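PDB 4G75: phosphodiesterase from Pseudomonas aeruginosa, which is a colicin M-like bacteriocin that probably hydrolyses the peptidoglycan precursor lipid II in susceptible Pseudomonas cells with the aid of a metal ion. Local coordinates for residues Ile214-Val219 against Ile236-Asp241. Residues are numbered along the deposited sequence; the frame is centred on the assembly and turned at random. Where two conformers were deposited one is given.
With MG (magnesium ion), chain B; EDO (1,2-ethanediol), chain C.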
loop_
_atom_site.group_PDB
_atom_site.type_symbol
_atom_site.label_atom_id
_atom_site.label_comp_id
_atom_site.label_asym_id
_atom_site.label_seq_id
_atom_site.Cartn_x
_atom_site.Cartn_y
_atom_site.Cartn_z
ATOM N N ILE A 214 8.968 10.671 0.081
ATOM C CA ILE A 214 8.003 11.742 -0.118
ATOM C C ILE A 214 8.666 13.044 0.291
ATOM O O ILE A 214 9.764 13.032 0.823
ATOM C CB ILE A 214 6.736 11.523 0.713
ATOM C CG1 ILE A 214 7.074 11.469 2.207
ATOM C CG2 ILE A 214 6.046 10.227 0.283
ATOM C CD1 ILE A 214 5.860 11.318 3.108
ATOM N N THR A 215 8.006 14.163 0.026
ATOM C CA THR A 215 8.522 15.447 0.475
ATOM C C THR A 215 7.653 15.932 1.620
ATOM O O THR A 215 6.436 16.052 1.475
ATOM C CB THR A 215 8.511 16.491 -0.662
ATOM O OG1 THR A 215 9.259 15.997 -1.783
ATOM C CG2 THR A 215 9.121 17.808 -0.189
ATOM N N LEU A 216 8.280 16.188 2.765
ATOM C CA LEU A 216 7.565 16.742 3.904
ATOM C C LEU A 216 7.674 18.259 3.898
ATOM O O LEU A 216 8.585 18.829 3.284
ATOM C CB LEU A 216 8.118 16.193 5.224
ATOM C CG LEU A 216 8.057 14.679 5.447
ATOM C CD1 LEU A 216 8.639 14.340 6.815
ATOM C CD2 LEU A 216 6.622 14.178 5.324
ATOM N N ARG A 217 6.731 18.899 4.575
ATOM C CA ARG A 217 6.792 20.333 4.820
ATOM C C ARG A 217 6.698 20.573 6.314
ATOM O O ARG A 217 5.749 20.120 6.966
ATOM C CB ARG A 217 5.634 21.040 4.116
ATOM C CG ARG A 217 5.735 22.554 4.159
ATOM C CD ARG A 217 4.577 23.199 3.421
ATOM N NE ARG A 217 4.763 24.640 3.310
ATOM C CZ ARG A 217 3.999 25.439 2.574
ATOM N NH1 ARG A 217 2.991 24.936 1.876
ATOM N NH2 ARG A 217 4.246 26.743 2.533
ATOM N N ILE A 218 7.688 21.278 6.854
ATOM C CA ILE A 218 7.731 21.599 8.274
ATOM C C ILE A 218 7.388 23.066 8.432
ATOM O O ILE A 218 8.111 23.936 7.941
ATOM C CB ILE A 218 9.111 21.312 8.884
ATOM C CG1 ILE A 218 9.341 19.801 8.990
ATOM C CG2 ILE A 218 9.212 21.900 10.298
ATOM C CD1 ILE A 218 9.574 19.114 7.686
ATOM N N VAL A 219 6.282 23.342 9.115
ATOM C CA VAL A 219 5.804 24.713 9.250
ATOM C C VAL A 219 5.373 25.012 10.681
ATOM O O VAL A 219 4.680 24.220 11.312
ATOM C CB VAL A 219 4.632 24.994 8.289
ATOM C CG1 VAL A 219 3.469 24.059 8.580
ATOM C CG2 VAL A 219 4.196 26.448 8.386
ATOM N N ILE A 236 3.967 18.922 10.694
ATOM C CA ILE A 236 4.532 18.316 9.508
ATOM C C ILE A 236 3.384 17.983 8.562
ATOM O O ILE A 236 2.401 17.353 8.966
ATOM C CB ILE A 236 5.277 17.008 9.873
ATOM C CG1 ILE A 236 6.513 17.324 10.726
ATOM C CG2 ILE A 236 5.668 16.236 8.623
ATOM C CD1 ILE A 236 7.260 16.103 11.191
ATOM N N ARG A 237 3.489 18.449 7.323
ATOM C CA ARG A 237 2.566 18.053 6.271
ATOM C C ARG A 237 3.343 17.363 5.157
ATOM O O ARG A 237 4.560 17.236 5.231
ATOM C CB ARG A 237 1.795 19.264 5.739
ATOM C CG ARG A 237 1.077 20.043 6.833
ATOM C CD ARG A 237 -0.108 20.828 6.292
ATOM N NE ARG A 237 0.305 21.941 5.444
ATOM C CZ ARG A 237 0.609 23.149 5.905
ATOM N NH1 ARG A 237 0.556 23.392 7.208
ATOM N NH2 ARG A 237 0.974 24.109 5.065
ATOM N N ALA A 238 2.636 16.910 4.128
ATOM C CA ALA A 238 3.299 16.206 3.042
ATOM C C ALA A 238 2.690 16.578 1.708
ATOM O O ALA A 238 1.468 16.705 1.588
ATOM C CB ALA A 238 3.212 14.698 3.249
ATOM N N TYR A 239 3.548 16.722 0.705
ATOM C CA TYR A 239 3.088 16.992 -0.650
ATOM C C TYR A 239 2.575 15.734 -1.347
ATOM O O TYR A 239 2.978 14.613 -1.017
ATOM C CB TYR A 239 4.211 17.617 -1.483
ATOM C CG TYR A 239 4.675 18.971 -0.984
ATOM C CD1 TYR A 239 4.085 20.142 -1.442
ATOM C CD2 TYR A 239 5.700 19.073 -0.057
ATOM C CE1 TYR A 239 4.506 21.381 -0.993
ATOM C CE2 TYR A 239 6.131 20.315 0.406
ATOM C CZ TYR A 239 5.527 21.463 -0.067
ATOM O OH TYR A 239 5.951 22.705 0.378
ATOM N N ASP A 240 1.690 15.926 -2.321
ATOM C CA ASP A 240 1.223 14.811 -3.133
ATOM C C ASP A 240 2.413 14.094 -3.741
ATOM O O ASP A 240 3.422 14.718 -4.085
ATOM C CB ASP A 240 0.326 15.288 -4.271
ATOM C CG ASP A 240 -0.981 15.865 -3.794
ATOM O OD1 ASP A 240 -1.219 15.917 -2.573
ATOM O OD2 ASP A 240 -1.783 16.277 -4.656
ATOM N N ASP A 241 2.276 12.789 -3.920
ATOM C CA ASP A 241 3.363 11.987 -4.443
ATOM C C ASP A 241 2.865 11.112 -5.586
ATOM O O ASP A 241 1.889 10.385 -5.439
ATOM C CB ASP A 241 3.937 11.119 -3.325
ATOM C CG ASP A 241 5.369 10.731 -3.580
ATOM O OD1 ASP A 241 6.254 11.594 -3.408
ATOM O OD2 ASP A 241 5.607 9.566 -3.954
HETATM MG MG MG B . 7.824 8.510 -3.685
HETATM C C1 EDO C . 2.311 20.743 1.653
HETATM O O1 EDO C . 2.047 22.133 1.437
HETATM C C2 EDO C . 0.972 20.025 1.755
HETATM O O2 EDO C . 0.209 20.654 2.792
HETATM O O HOH W 1 5.708 13.975 -1.729
HETATM O O HOH W 2 8.882 9.918 -5.529
HETATM O O HOH W 3 7.302 6.776 -5.456
#
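R217 and R237 form a hydrogen-bonded antiparallel pair in the hairpin of strands 213-224 and 229-243. R217 N donates to R237 O at 2.8 Å, and R237 N returns a bond to R217 O. Y239 N adds a third bond, to T215 O. On the face of L216, I218, I236 and A238, the I236 CG2 methyl meets both L216 CD1 and CD2 at 4.0 Å. Strands 188-199 and 283-290 add side chains to this apolar face.

The arginines leave on the other face, side by side, beside the Y239 ring. R217 runs extended with CG anti to its N (chi1 -172°), and its CD lies 3.4 Å from Y239 OH. Guanidinium and ring planes are 11° apart, but they meet at the hydroxyl and do not stack. In the conformer given, R237 bends at chi3 (-69°), which brings NH2 within 3.9 Å of R217 NH1. In that conformer a 1,2-ethanediol, probably from the crystallisation liquor, bridges them: R217 NH1 donates to O1 and R237 NE to O2. D193 and E235 form salt bridges with R217 and R237, and N195 OD1 hydrogen-bonds Y239 OH.

Past Y239 the strands separate. Water 1 accepts from T215 N and lies within bonding distance of Y239 O and D241 OD1. D241 OD2 binds magnesium at 2.5 Å, alongside waters 2 and 3 and the carbonyls of V211 and E213. The acidic partners would offset any arginine repulsion, while the water can tie the hairpin backbone to the metal-binding carboxylate.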